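Local atomic coordinates of protein-glutamine deamidase Cif (PDB entry 3GQM), a protein that deamidates a specific glutamine of host NEDD8 to glutamate, switching off cullin-RING ubiquitin ligases and so blocking the host cell cycle. Residues K34-S39 / R263-N268; N110-M115 / N147-V152; H159-D164 / Q211-D216; P166-T169 / A175-I178; L228-L233 / H240-K245. All blocks are in the same frame, centred on the assembly; numbering follows the deposited sequence.

Interaction 1: K34-S39 / R263-N268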
# COMPACT_ATOMS: atom_id res chain seq x y z
N LYS A 34 12.71 -8.67 -2.13
CA LYS A 34 13.05 -7.64 -3.13
C LYS A 34 12.79 -8.10 -4.56
O LYS A 34 12.18 -7.39 -5.37
CB LYS A 34 14.50 -7.18 -2.91
CG LYS A 34 15.06 -6.26 -4.01
CD LYS A 34 16.42 -5.78 -3.54
CE LYS A 34 17.30 -5.30 -4.68
NZ LYS A 34 16.82 -3.99 -5.21
N ALA A 35 13.24 -9.32 -4.87
CA ALA A 35 12.95 -9.92 -6.15
C ALA A 35 11.46 -10.18 -6.43
O ALA A 35 11.03 -9.99 -7.53
CB ALA A 35 13.77 -11.24 -6.35
N THR A 36 10.70 -10.65 -5.46
CA THR A 36 9.27 -10.83 -5.64
C THR A 36 8.61 -9.47 -5.99
O THR A 36 7.89 -9.30 -7.02
CB THR A 36 8.63 -11.43 -4.34
OG1 THR A 36 9.20 -12.71 -4.07
CG2 THR A 36 7.10 -11.62 -4.45
N LEU A 37 8.88 -8.48 -5.15
CA LEU A 37 8.31 -7.15 -5.37
C LEU A 37 8.74 -6.64 -6.75
O LEU A 37 7.90 -6.16 -7.47
CB LEU A 37 8.68 -6.18 -4.25
CG LEU A 37 8.00 -6.46 -2.89
CD1 LEU A 37 8.69 -5.67 -1.75
CD2 LEU A 37 6.48 -6.23 -2.88
N ALA A 38 10.01 -6.80 -7.13
CA ALA A 38 10.47 -6.29 -8.44
C ALA A 38 9.74 -6.98 -9.62
O ALA A 38 9.26 -6.31 -10.49
CB ALA A 38 12.01 -6.42 -8.62
N SER A 39 9.66 -8.30 -9.63
CA SER A 39 8.99 -8.95 -10.76
C SER A 39 7.51 -8.62 -10.75
O SER A 39 6.95 -8.35 -11.80
CB SER A 39 9.22 -10.47 -10.79
OG SER A 39 8.72 -11.09 -9.60
N ARG A 263 6.10 -17.51 2.03
CA ARG A 263 6.02 -18.30 0.77
C ARG A 263 4.68 -18.13 0.09
O ARG A 263 4.61 -18.17 -1.13
CB ARG A 263 6.24 -19.81 1.03
CG ARG A 263 7.68 -20.16 1.42
CD ARG A 263 7.85 -21.71 1.38
NE ARG A 263 9.12 -22.15 1.93
CZ ARG A 263 10.30 -21.95 1.33
NH1 ARG A 263 11.41 -22.38 1.90
NH2 ARG A 263 10.35 -21.33 0.15
N GLN A 264 3.62 -17.97 0.88
CA GLN A 264 2.26 -17.74 0.28
C GLN A 264 2.25 -16.43 -0.46
O GLN A 264 1.75 -16.38 -1.61
CB GLN A 264 1.15 -17.73 1.35
CG GLN A 264 -0.25 -17.90 0.76
CD GLN A 264 -0.33 -19.09 -0.22
OE1 GLN A 264 0.09 -20.20 0.08
NE2 GLN A 264 -0.83 -18.85 -1.41
N PHE A 265 2.85 -15.40 0.17
CA PHE A 265 3.04 -14.09 -0.49
C PHE A 265 3.75 -14.21 -1.87
O PHE A 265 3.28 -13.68 -2.89
CB PHE A 265 3.82 -13.11 0.43
CG PHE A 265 4.25 -11.80 -0.26
CD1 PHE A 265 3.44 -11.17 -1.20
CD2 PHE A 265 5.46 -11.20 0.07
CE1 PHE A 265 3.85 -10.01 -1.84
CE2 PHE A 265 5.88 -10.02 -0.56
CZ PHE A 265 5.07 -9.41 -1.51
N GLN A 266 4.88 -14.89 -1.86
CA GLN A 266 5.66 -15.13 -3.08
C GLN A 266 4.80 -15.85 -4.07
O GLN A 266 4.76 -15.51 -5.23
CB GLN A 266 6.86 -16.00 -2.76
CG GLN A 266 7.92 -15.31 -1.94
CD GLN A 266 9.15 -16.19 -1.86
OE1 GLN A 266 9.14 -17.22 -1.19
NE2 GLN A 266 10.19 -15.80 -2.55
N ARG A 267 4.10 -16.84 -3.57
CA ARG A 267 3.24 -17.65 -4.42
C ARG A 267 2.11 -16.79 -5.03
O ARG A 267 1.88 -16.84 -6.25
CB ARG A 267 2.71 -18.86 -3.62
CG ARG A 267 2.19 -19.96 -4.51
CD ARG A 267 1.95 -21.28 -3.71
NE ARG A 267 1.74 -22.42 -4.64
CZ ARG A 267 2.70 -23.09 -5.31
NH1 ARG A 267 3.99 -22.81 -5.21
NH2 ARG A 267 2.34 -24.06 -6.12
N ASN A 268 1.43 -15.98 -4.23
CA ASN A 268 0.38 -15.08 -4.79
C ASN A 268 0.96 -14.14 -5.80
O ASN A 268 0.37 -13.93 -6.89
CB ASN A 268 -0.35 -14.29 -3.70
CG ASN A 268 -1.11 -15.17 -2.74
OD1 ASN A 268 -1.50 -16.29 -3.11
ND2 ASN A 268 -1.35 -14.68 -1.50
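L37 CD2 meets F265 CZ at 3.7 Å, arriving at the edge of the phenyl ring near its plane, while T36 CG2 lies over one face, displaced toward the rim. Two successive residues of segment 34-39 thus touch the ring from different directions. F265 CG stands anti to the backbone N (chi1 171°), which swings the ring toward L37 although CB leaves the helix along its flank. Beside this apolar patch, T36 OG1 is 3.6 Å from Q266 NE2 and equally far from Q266 CG; the separation indicates packing, and the hydroxyl is instead hydrogen-bonded to L32 O. The Q266 chain crosses T36 at roughly a right angle. T36 and Q266 also mark the closest backbone approach, with CA atoms 6.2 Å apart. The segment axes come within 10.2 Å at 22°, evidence for nearly parallel packing of an N-terminal and a C-terminal helix, with 176 Å² buried. Behind F265, Q264 NE2 donates to N268 OD1 (3.1 Å), approaching from above the carbonyl plane. The amide nitrogen of N268, ND2, bonds to L114 O and E117 O, and F265 also packs on L114 and M115, so helix 262-273 packs against both helix 29-42 and helix 104-116.

Interaction 2: N110-M115 / N147-V152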
# COMPACT_ATOMS: atom_id res chain seq x y z
N ASN A 110 -4.94 -3.74 -1.84
CA ASN A 110 -4.59 -4.87 -2.70
C ASN A 110 -3.26 -5.57 -2.40
O ASN A 110 -3.21 -6.80 -2.39
CB ASN A 110 -4.69 -4.44 -4.16
CG ASN A 110 -6.15 -4.37 -4.59
OD1 ASN A 110 -6.86 -5.37 -4.47
ND2 ASN A 110 -6.63 -3.17 -5.01
N ILE A 111 -2.20 -4.80 -2.12
CA ILE A 111 -0.93 -5.43 -1.70
C ILE A 111 -1.07 -6.13 -0.34
O ILE A 111 -0.47 -7.20 -0.10
CB ILE A 111 0.25 -4.42 -1.70
CG1 ILE A 111 0.60 -4.05 -3.18
CG2 ILE A 111 1.45 -5.02 -0.94
CD1 ILE A 111 1.37 -2.71 -3.34
N PHE A 112 -1.88 -5.54 0.55
CA PHE A 112 -2.24 -6.22 1.80
C PHE A 112 -2.89 -7.61 1.56
O PHE A 112 -2.49 -8.59 2.20
CB PHE A 112 -3.22 -5.35 2.62
CG PHE A 112 -3.59 -5.94 3.98
CD1 PHE A 112 -2.84 -5.60 5.13
CD2 PHE A 112 -4.68 -6.85 4.11
CE1 PHE A 112 -3.14 -6.13 6.40
CE2 PHE A 112 -5.03 -7.39 5.37
CZ PHE A 112 -4.25 -7.03 6.52
N LYS A 113 -3.93 -7.67 0.70
CA LYS A 113 -4.55 -8.94 0.32
C LYS A 113 -3.50 -9.86 -0.31
O LYS A 113 -3.39 -11.03 0.11
CB LYS A 113 -5.74 -8.72 -0.64
CG LYS A 113 -7.01 -8.10 0.07
CD LYS A 113 -8.08 -7.69 -0.98
CE LYS A 113 -8.59 -8.91 -1.83
NZ LYS A 113 -9.53 -9.68 -0.98
N LEU A 114 -2.72 -9.33 -1.28
CA LEU A 114 -1.65 -10.15 -1.89
C LEU A 114 -0.72 -10.81 -0.87
O LEU A 114 -0.36 -11.98 -1.01
CB LEU A 114 -0.79 -9.36 -2.88
CG LEU A 114 0.07 -10.15 -3.88
CD1 LEU A 114 -0.79 -10.89 -4.87
CD2 LEU A 114 0.97 -9.25 -4.66
N MET A 115 -0.34 -10.08 0.16
CA MET A 115 0.61 -10.61 1.15
C MET A 115 -0.01 -11.65 2.10
O MET A 115 0.66 -12.63 2.44
CB MET A 115 1.20 -9.43 1.95
CG MET A 115 2.05 -8.52 1.08
SD MET A 115 2.69 -7.11 1.96
CE MET A 115 3.64 -7.94 3.24
N ASN A 147 5.93 -13.10 10.33
CA ASN A 147 5.83 -11.90 9.48
C ASN A 147 4.49 -11.20 9.74
O ASN A 147 3.46 -11.87 9.88
CB ASN A 147 5.92 -12.26 8.00
CG ASN A 147 6.98 -13.31 7.72
OD1 ASN A 147 8.16 -13.05 7.89
ND2 ASN A 147 6.55 -14.50 7.31
N TYR A 148 4.50 -9.88 9.76
CA TYR A 148 3.28 -9.11 9.84
C TYR A 148 3.38 -8.01 8.86
O TYR A 148 4.49 -7.54 8.56
CB TYR A 148 3.09 -8.45 11.23
CG TYR A 148 2.91 -9.44 12.32
CD1 TYR A 148 1.63 -9.87 12.71
CD2 TYR A 148 4.03 -9.96 12.99
CE1 TYR A 148 1.48 -10.81 13.73
CE2 TYR A 148 3.89 -10.86 14.01
CZ TYR A 148 2.63 -11.29 14.37
OH TYR A 148 2.56 -12.20 15.40
N VAL A 149 2.23 -7.61 8.36
CA VAL A 149 2.08 -6.36 7.61
C VAL A 149 1.03 -5.51 8.33
O VAL A 149 0.05 -6.05 8.83
CB VAL A 149 1.74 -6.60 6.14
CG1 VAL A 149 0.43 -7.43 5.97
CG2 VAL A 149 1.63 -5.26 5.41
N VAL A 150 1.28 -4.20 8.44
CA VAL A 150 0.41 -3.27 9.15
C VAL A 150 -0.14 -2.33 8.13
O VAL A 150 0.61 -1.76 7.34
CB VAL A 150 1.17 -2.44 10.18
CG1 VAL A 150 0.27 -1.39 10.80
CG2 VAL A 150 1.77 -3.35 11.28
N ILE A 151 -1.45 -2.18 8.11
CA ILE A 151 -2.07 -1.25 7.18
C ILE A 151 -2.44 -0.01 7.98
O ILE A 151 -3.06 -0.08 9.07
CB ILE A 151 -3.27 -1.88 6.36
CG1 ILE A 151 -3.90 -0.85 5.41
CG2 ILE A 151 -4.28 -2.60 7.31
CD1 ILE A 151 -4.73 -1.47 4.20
N VAL A 152 -2.04 1.14 7.44
CA VAL A 152 -2.19 2.37 8.18
C VAL A 152 -3.12 3.29 7.46
O VAL A 152 -2.95 3.59 6.25
CB VAL A 152 -0.79 3.08 8.40
CG1 VAL A 152 -0.94 4.40 9.22
CG2 VAL A 152 0.14 2.15 9.09
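While F112 and M115 lean on V149 and I151, K113 NZ on the same helix is gripped by a salt bridge to E117 OE2 and hydrogen bonds to the carbonyls of Y58, T60 and I122. This amino group, in a buried residue, is therefore well supplied with acceptors. The helix is 104-116, which begins at the probable active-site residue C104 and lies against an antiparallel sheet, consistent with the papain-like core expected of the peptidase clan CA. The segment axes pass 9.7 Å apart at 162°, so helix and strand run almost antiparallel, and the backbones come nearest at F112 and V149 (CA to CA 7.2 Å). Two strand side chains, V149 and I151, face the helix and meet F112; V149 also meets M115. F112 CG is anti to the backbone N (chi1 -177°), sending the ring toward the strand, where CE1 touches V149 CG1 and I151 CG2, each at 3.8 Å. Both methyls approach the ring obliquely, and the ring crosses I151 at about a right angle. V149 and I151 alternate with V150, which faces the other way and packs on F255 and S257 of strand 253-260. All four contacting residues are buried, with 251 Å² between the segments, and every touch is carbon to carbon or to the M115 sulfur, so the interface is apolar. M115 supplies the second lobe: its chain runs out to CG and SD, then bends at chi3 (60°) to place CE 3.7 Å from V149 CB and 4.0 Å from V149 CG2.

Interaction 3: H159-D164 / Q211-D216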
# COMPACT_ATOMS: atom_id res chain seq x y z
N HIS A 159 -3.77 9.67 4.33
CA HIS A 159 -2.97 8.71 3.55
C HIS A 159 -3.11 7.34 4.13
O HIS A 159 -3.27 7.17 5.31
CB HIS A 159 -1.49 9.17 3.53
CG HIS A 159 -0.56 8.38 2.65
ND1 HIS A 159 -0.88 7.97 1.36
CD2 HIS A 159 0.74 8.03 2.83
CE1 HIS A 159 0.16 7.36 0.82
NE2 HIS A 159 1.15 7.36 1.70
N LYS A 160 -3.07 6.36 3.25
CA LYS A 160 -3.12 4.94 3.58
C LYS A 160 -1.84 4.32 3.00
O LYS A 160 -1.46 4.62 1.86
CB LYS A 160 -4.35 4.32 2.90
CG LYS A 160 -4.91 3.17 3.67
CD LYS A 160 -6.36 2.84 3.26
CE LYS A 160 -6.87 1.64 4.05
NZ LYS A 160 -8.29 1.27 3.66
N PHE A 161 -1.18 3.46 3.78
CA PHE A 161 0.07 2.86 3.34
C PHE A 161 0.33 1.61 4.20
O PHE A 161 -0.33 1.37 5.18
CB PHE A 161 1.26 3.88 3.40
CG PHE A 161 1.62 4.35 4.80
CD1 PHE A 161 2.61 3.72 5.52
CD2 PHE A 161 0.99 5.47 5.37
CE1 PHE A 161 2.97 4.15 6.84
CE2 PHE A 161 1.32 5.93 6.65
CZ PHE A 161 2.34 5.25 7.40
N LEU A 162 1.31 0.82 3.81
CA LEU A 162 1.62 -0.40 4.53
C LEU A 162 3.02 -0.31 5.16
O LEU A 162 3.92 0.28 4.59
CB LEU A 162 1.59 -1.57 3.56
CG LEU A 162 0.33 -1.85 2.74
CD1 LEU A 162 0.53 -3.13 1.85
CD2 LEU A 162 -0.83 -2.11 3.68
N ILE A 163 3.15 -0.92 6.33
CA ILE A 163 4.43 -1.22 6.94
C ILE A 163 4.61 -2.74 6.92
O ILE A 163 3.82 -3.44 7.52
CB ILE A 163 4.47 -0.74 8.41
CG1 ILE A 163 4.26 0.78 8.44
CG2 ILE A 163 5.83 -1.09 8.98
CD1 ILE A 163 3.72 1.34 9.76
N ASP A 164 5.65 -3.21 6.22
CA ASP A 164 5.96 -4.63 6.17
C ASP A 164 6.99 -4.98 7.29
O ASP A 164 8.04 -4.33 7.40
CB ASP A 164 6.55 -4.91 4.80
CG ASP A 164 6.69 -6.41 4.51
OD1 ASP A 164 6.37 -7.25 5.36
OD2 ASP A 164 7.15 -6.74 3.42
N GLN A 211 7.28 7.62 16.35
CA GLN A 211 7.06 9.07 16.48
C GLN A 211 6.04 9.60 15.48
O GLN A 211 5.14 10.39 15.85
CB GLN A 211 8.39 9.84 16.30
CG GLN A 211 9.29 9.78 17.51
CD GLN A 211 10.77 10.04 17.18
OE1 GLN A 211 11.64 9.25 17.52
NE2 GLN A 211 11.05 11.16 16.52
N LEU A 212 6.20 9.20 14.21
CA LEU A 212 5.25 9.56 13.17
C LEU A 212 3.84 9.17 13.57
O LEU A 212 2.90 9.93 13.38
CB LEU A 212 5.60 8.91 11.80
CG LEU A 212 4.52 8.99 10.71
CD1 LEU A 212 3.95 10.44 10.54
CD2 LEU A 212 5.05 8.47 9.32
N LEU A 213 3.70 7.97 14.08
CA LEU A 213 2.40 7.38 14.27
C LEU A 213 1.82 7.79 15.63
O LEU A 213 0.81 7.30 16.02
CB LEU A 213 2.47 5.84 14.09
CG LEU A 213 2.11 5.16 12.71
CD1 LEU A 213 2.35 6.00 11.53
CD2 LEU A 213 2.75 3.76 12.46
N SER A 214 2.40 8.72 16.35
CA SER A 214 1.85 8.96 17.68
C SER A 214 0.83 10.08 17.61
O SER A 214 0.79 10.87 16.65
CB SER A 214 2.95 9.31 18.67
OG SER A 214 3.64 10.45 18.21
N LYS A 215 0.03 10.17 18.67
CA LYS A 215 -0.85 11.32 18.81
C LYS A 215 -0.04 12.61 18.82
O LYS A 215 -0.42 13.58 18.20
CB LYS A 215 -1.65 11.20 20.11
CG LYS A 215 -2.87 10.38 19.94
N ASP A 216 1.07 12.63 19.53
CA ASP A 216 1.82 13.86 19.67
C ASP A 216 2.38 14.42 18.35
O ASP A 216 2.75 15.60 18.29
CB ASP A 216 2.92 13.67 20.69
CG ASP A 216 2.40 13.80 22.11
OD1 ASP A 216 1.25 14.32 22.30
OD2 ASP A 216 3.13 13.37 23.02
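L213 sets its two methyls against I163 and F161, alternate residues of the strand: CD2 meets I163 CD1 at 3.8 Å, the two chains reaching tip to tip, and CD1 lies 4.2 Å from F161 CZ. The second approach comes at the edge of the phenyl ring, near its plane; the two side chains lie alongside with their tips pointing opposite ways. The F161 ring also rests on Q179. L213 is the first residue after helix 206-212 to leave helical geometry. The turn that follows is fixed by S214, whose OG (2.8 Å) and N (3.2 Å) both bond to Q211 O from the same face of its carbonyl plane. On the strand, H159, probably an active-site residue, hydrogen-bonds through NE2 to Q179 OE1, also a probable active-site residue, and F161 and I163 lie further along on the same side of the strand as H159. Since the 110 Å² interface consists of hydrocarbon groups alone, its hold depends on shape and exclusion of water; no hydrogen bond between the two segments orients them, and a polar tie nearby runs from L212 O to R156 NH2.

Interaction 4: P166-T169 / A175-I178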
# COMPACT_ATOMS: atom_id res chain seq x y z
N PRO A 166 8.76 -8.18 8.11
CA PRO A 166 9.07 -9.60 7.96
C PRO A 166 9.90 -10.08 9.12
O PRO A 166 10.65 -9.29 9.69
CB PRO A 166 9.91 -9.67 6.67
CG PRO A 166 10.42 -8.27 6.42
CD PRO A 166 9.56 -7.30 7.22
N ALA A 167 9.79 -11.35 9.48
CA ALA A 167 10.75 -11.88 10.48
C ALA A 167 12.11 -12.17 9.80
O ALA A 167 12.18 -12.80 8.74
CB ALA A 167 10.20 -13.10 11.19
N LEU A 168 13.16 -11.62 10.39
CA LEU A 168 14.55 -11.80 9.92
C LEU A 168 15.41 -12.57 10.93
O LEU A 168 15.59 -12.12 12.08
CB LEU A 168 15.19 -10.45 9.55
CG LEU A 168 15.07 -9.91 8.11
CD1 LEU A 168 13.86 -10.39 7.29
CD2 LEU A 168 15.12 -8.39 8.15
N THR A 169 15.93 -13.72 10.49
CA THR A 169 16.72 -14.65 11.33
C THR A 169 17.95 -13.98 11.96
O THR A 169 18.76 -13.37 11.26
CB THR A 169 17.14 -15.89 10.54
OG1 THR A 169 16.03 -16.35 9.77
CG2 THR A 169 17.60 -17.01 11.48
N ALA A 175 11.53 -2.90 9.30
CA ALA A 175 10.30 -2.39 8.74
C ALA A 175 10.60 -1.81 7.38
O ALA A 175 11.60 -1.13 7.22
CB ALA A 175 9.72 -1.29 9.65
N TYR A 176 9.70 -2.04 6.43
CA TYR A 176 9.76 -1.44 5.12
C TYR A 176 8.41 -0.77 4.82
O TYR A 176 7.37 -1.22 5.34
CB TYR A 176 10.00 -2.53 4.09
CG TYR A 176 11.26 -3.32 4.37
CD1 TYR A 176 12.51 -2.84 3.94
CD2 TYR A 176 11.22 -4.50 5.08
CE1 TYR A 176 13.68 -3.55 4.18
CE2 TYR A 176 12.39 -5.21 5.36
CZ TYR A 176 13.61 -4.73 4.88
OH TYR A 176 14.77 -5.42 5.16
N ILE A 177 8.42 0.27 3.99
CA ILE A 177 7.21 0.96 3.56
C ILE A 177 6.78 0.48 2.18
O ILE A 177 7.60 0.36 1.27
CB ILE A 177 7.38 2.53 3.53
CG1 ILE A 177 7.88 3.03 4.91
CG2 ILE A 177 6.02 3.29 3.01
CD1 ILE A 177 6.80 2.85 6.00
N ILE A 178 5.48 0.25 2.02
CA ILE A 178 4.89 0.09 0.70
C ILE A 178 3.74 1.12 0.57
O ILE A 178 2.89 1.20 1.45
CB ILE A 178 4.36 -1.35 0.50
CG1 ILE A 178 5.47 -2.36 0.83
CG2 ILE A 178 3.81 -1.58 -0.95
CD1 ILE A 178 5.05 -3.85 0.67
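Y176 CG is anti to its carbonyl carbon (chi1 -57°), and with chi2 at -84° the ring stands turned so that one edge faces P166. The proline ring, puckered C-gamma endo, answers with CG and CD: P166 CG is 3.8 Å from Y176 CE2, and P166 CD is 3.9 Å from Y176 CD2. Both carbons lie at the edge of the aromatic ring near its plane, and the two side chains cross at about a right angle, so this is an edge contact of hydrocarbon against hydrocarbon and not a stack over the ring face. Further out, L168 CD2 comes to 4.2 Å from Y176 OH, a looser touch at the far end of the tyrosine. The backbones are 7.4 Å apart at P166 and A175 (CA to CA), and 112 Å² is buried in total. The contact is local because just five residues lie between the segments. Around it, R33 from helix 29-42 makes a cation-pi interaction with the Y176 ring, and V30 of the same helix touches both Y176 and L168. A167 N donates to N147 OD1, which ties the loop to the start of strand 147-154. Y176 itself pairs through its backbone with D164. Strands 159-165 and 176-178 are consecutive in the chain and antiparallel neighbours in the sheet, so the contact lies across the base of the connection between the two strands of a beta hairpin, whose second strand leads directly into Q179, a probable active-site residue, consistent with a papain-like fold.

Interaction 5: L228-L233 / H240-K245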
# COMPACT_ATOMS: atom_id res chain seq x y z
N LEU A 228 10.58 13.78 9.68
CA LEU A 228 10.02 12.45 9.88
C LEU A 228 9.32 11.99 8.60
O LEU A 228 9.55 10.87 8.12
CB LEU A 228 9.03 12.41 11.03
CG LEU A 228 9.57 12.33 12.45
CD1 LEU A 228 8.38 12.31 13.42
CD2 LEU A 228 10.44 11.08 12.63
N LEU A 229 8.51 12.88 8.04
CA LEU A 229 7.76 12.59 6.83
C LEU A 229 8.65 12.28 5.63
O LEU A 229 8.43 11.26 4.92
CB LEU A 229 6.77 13.71 6.49
CG LEU A 229 5.58 13.84 7.47
CD1 LEU A 229 4.92 15.18 7.28
CD2 LEU A 229 4.53 12.69 7.33
N ALA A 230 9.64 13.16 5.40
CA ALA A 230 10.56 12.98 4.29
C ALA A 230 11.35 11.70 4.47
O ALA A 230 11.66 11.03 3.50
CB ALA A 230 11.54 14.13 4.20
N SER A 231 11.72 11.39 5.70
CA SER A 231 12.58 10.24 5.96
C SER A 231 11.87 8.90 5.76
O SER A 231 12.43 7.95 5.21
CB SER A 231 13.21 10.37 7.34
OG SER A 231 13.70 9.14 7.75
N ILE A 232 10.61 8.83 6.17
CA ILE A 232 9.85 7.63 6.13
C ILE A 232 9.12 7.48 4.77
O ILE A 232 9.02 6.40 4.26
CB ILE A 232 8.81 7.64 7.29
CG1 ILE A 232 9.52 7.70 8.65
CG2 ILE A 232 7.92 6.41 7.24
CD1 ILE A 232 8.51 7.75 9.90
N LEU A 233 8.61 8.57 4.21
CA LEU A 233 7.60 8.49 3.14
C LEU A 233 8.00 9.19 1.85
O LEU A 233 7.28 9.10 0.87
CB LEU A 233 6.21 8.99 3.64
CG LEU A 233 5.60 8.17 4.81
CD1 LEU A 233 4.31 8.79 5.32
CD2 LEU A 233 5.38 6.66 4.48
N HIS A 240 12.51 19.19 1.68
CA HIS A 240 12.04 20.33 0.92
C HIS A 240 10.89 19.97 0.03
O HIS A 240 10.21 20.87 -0.46
CB HIS A 240 13.16 21.02 0.14
CG HIS A 240 14.22 21.59 1.03
ND1 HIS A 240 14.37 22.95 1.22
CD2 HIS A 240 15.16 20.99 1.79
CE1 HIS A 240 15.37 23.16 2.06
NE2 HIS A 240 15.87 21.99 2.42
N LYS A 241 10.67 18.66 -0.14
CA LYS A 241 9.51 18.12 -0.87
C LYS A 241 8.25 17.93 -0.04
O LYS A 241 7.23 17.50 -0.57
CB LYS A 241 9.85 16.77 -1.52
CG LYS A 241 10.95 16.81 -2.60
N VAL A 242 8.31 18.24 1.25
CA VAL A 242 7.21 18.01 2.16
C VAL A 242 6.48 19.33 2.52
O VAL A 242 7.13 20.33 2.81
CB VAL A 242 7.71 17.28 3.42
CG1 VAL A 242 6.60 17.08 4.39
CG2 VAL A 242 8.31 15.91 3.03
N ASP A 243 5.14 19.34 2.49
CA ASP A 243 4.38 20.54 2.86
C ASP A 243 3.56 20.31 4.12
O ASP A 243 2.42 19.83 4.05
CB ASP A 243 3.49 21.00 1.68
CG ASP A 243 2.81 22.37 1.94
OD1 ASP A 243 3.02 23.03 3.01
OD2 ASP A 243 2.07 22.79 1.02
N ILE A 244 4.12 20.61 5.29
CA ILE A 244 3.36 20.33 6.52
C ILE A 244 2.07 21.18 6.71
O ILE A 244 1.22 20.81 7.50
CB ILE A 244 4.22 20.32 7.82
CG1 ILE A 244 4.73 21.73 8.18
CG2 ILE A 244 5.32 19.28 7.73
CD1 ILE A 244 3.92 22.31 9.28
N LYS A 245 1.92 22.27 5.95
CA LYS A 245 0.69 23.05 5.96
C LYS A 245 -0.51 22.26 5.44
O LYS A 245 -1.62 22.73 5.59
CB LYS A 245 0.80 24.32 5.09
CG LYS A 245 1.78 25.39 5.52
CD LYS A 245 2.29 26.13 4.25
CE LYS A 245 1.46 27.38 3.82
NZ LYS A 245 -0.05 27.25 3.65
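V242 presents its two methyls to the helix like the prongs of a fork. CG1 lies 3.8 Å from L229 CD1 and 4.0 Å from L229 CB, while CG2 is 3.9 Å from A230 CB and equally far from A230 N. The small alanine provides the hollow, since with no side chain beyond CB the valine can come up to the backbone itself, and the CA atoms of A230 and V242 are 6.4 Å apart. V242 CG1 is anti to its backbone N (chi1 178°), which sets this prong on the leucine and the other on the alanine. In return, L229 projects as a bump: its CD1 rests in the notch formed side by side by V242 CG1 and I244 CG2, the latter a looser 4.1 Å away, and the leucine crosses each of these two side chains at about a right angle. L229 and A230, near the C-terminal end of helix 222-233, here meet the connection leading toward strand 253-260. The last residue of the helix, L233, offers its carbonyl O to NE2 of Q179, probably part of the active site. On the connection an Asx turn shapes the path between V242 and the 3-10 segment at I244: K245 N donates to D243 OD1 at 3.2 Å, with an N-H...O angle of 137°, meeting the oxygen from above the carboxylate plane. D243 also pairs through its backbone with A186. The side chain of I244 also packs on D222, Q225 and T226, one and two turns earlier in the same helix, and V242 likewise touches T226.

In the fold
Starting near the N terminus, interaction 1 opens at helix 29-42 and closes only at helix 262-273, so its loop of 223 residues encloses the other four. Within it, interaction 2 closes first, pinning helix 104-116 to strand 147-154. Interaction 3 then opens on the adjacent strand 159-165, bonded to interaction 2 through V150 and I163, and closes just after helix 206-212, with interaction 4, a local return to strand 176-178, nested inside. Interaction 5 follows in series, joining helix 222-233 to the loop after it; L212 packs against I232 there. None of the loops cross. Together they tie the terminal helices, the central helix and sheet, and the later helices into one body.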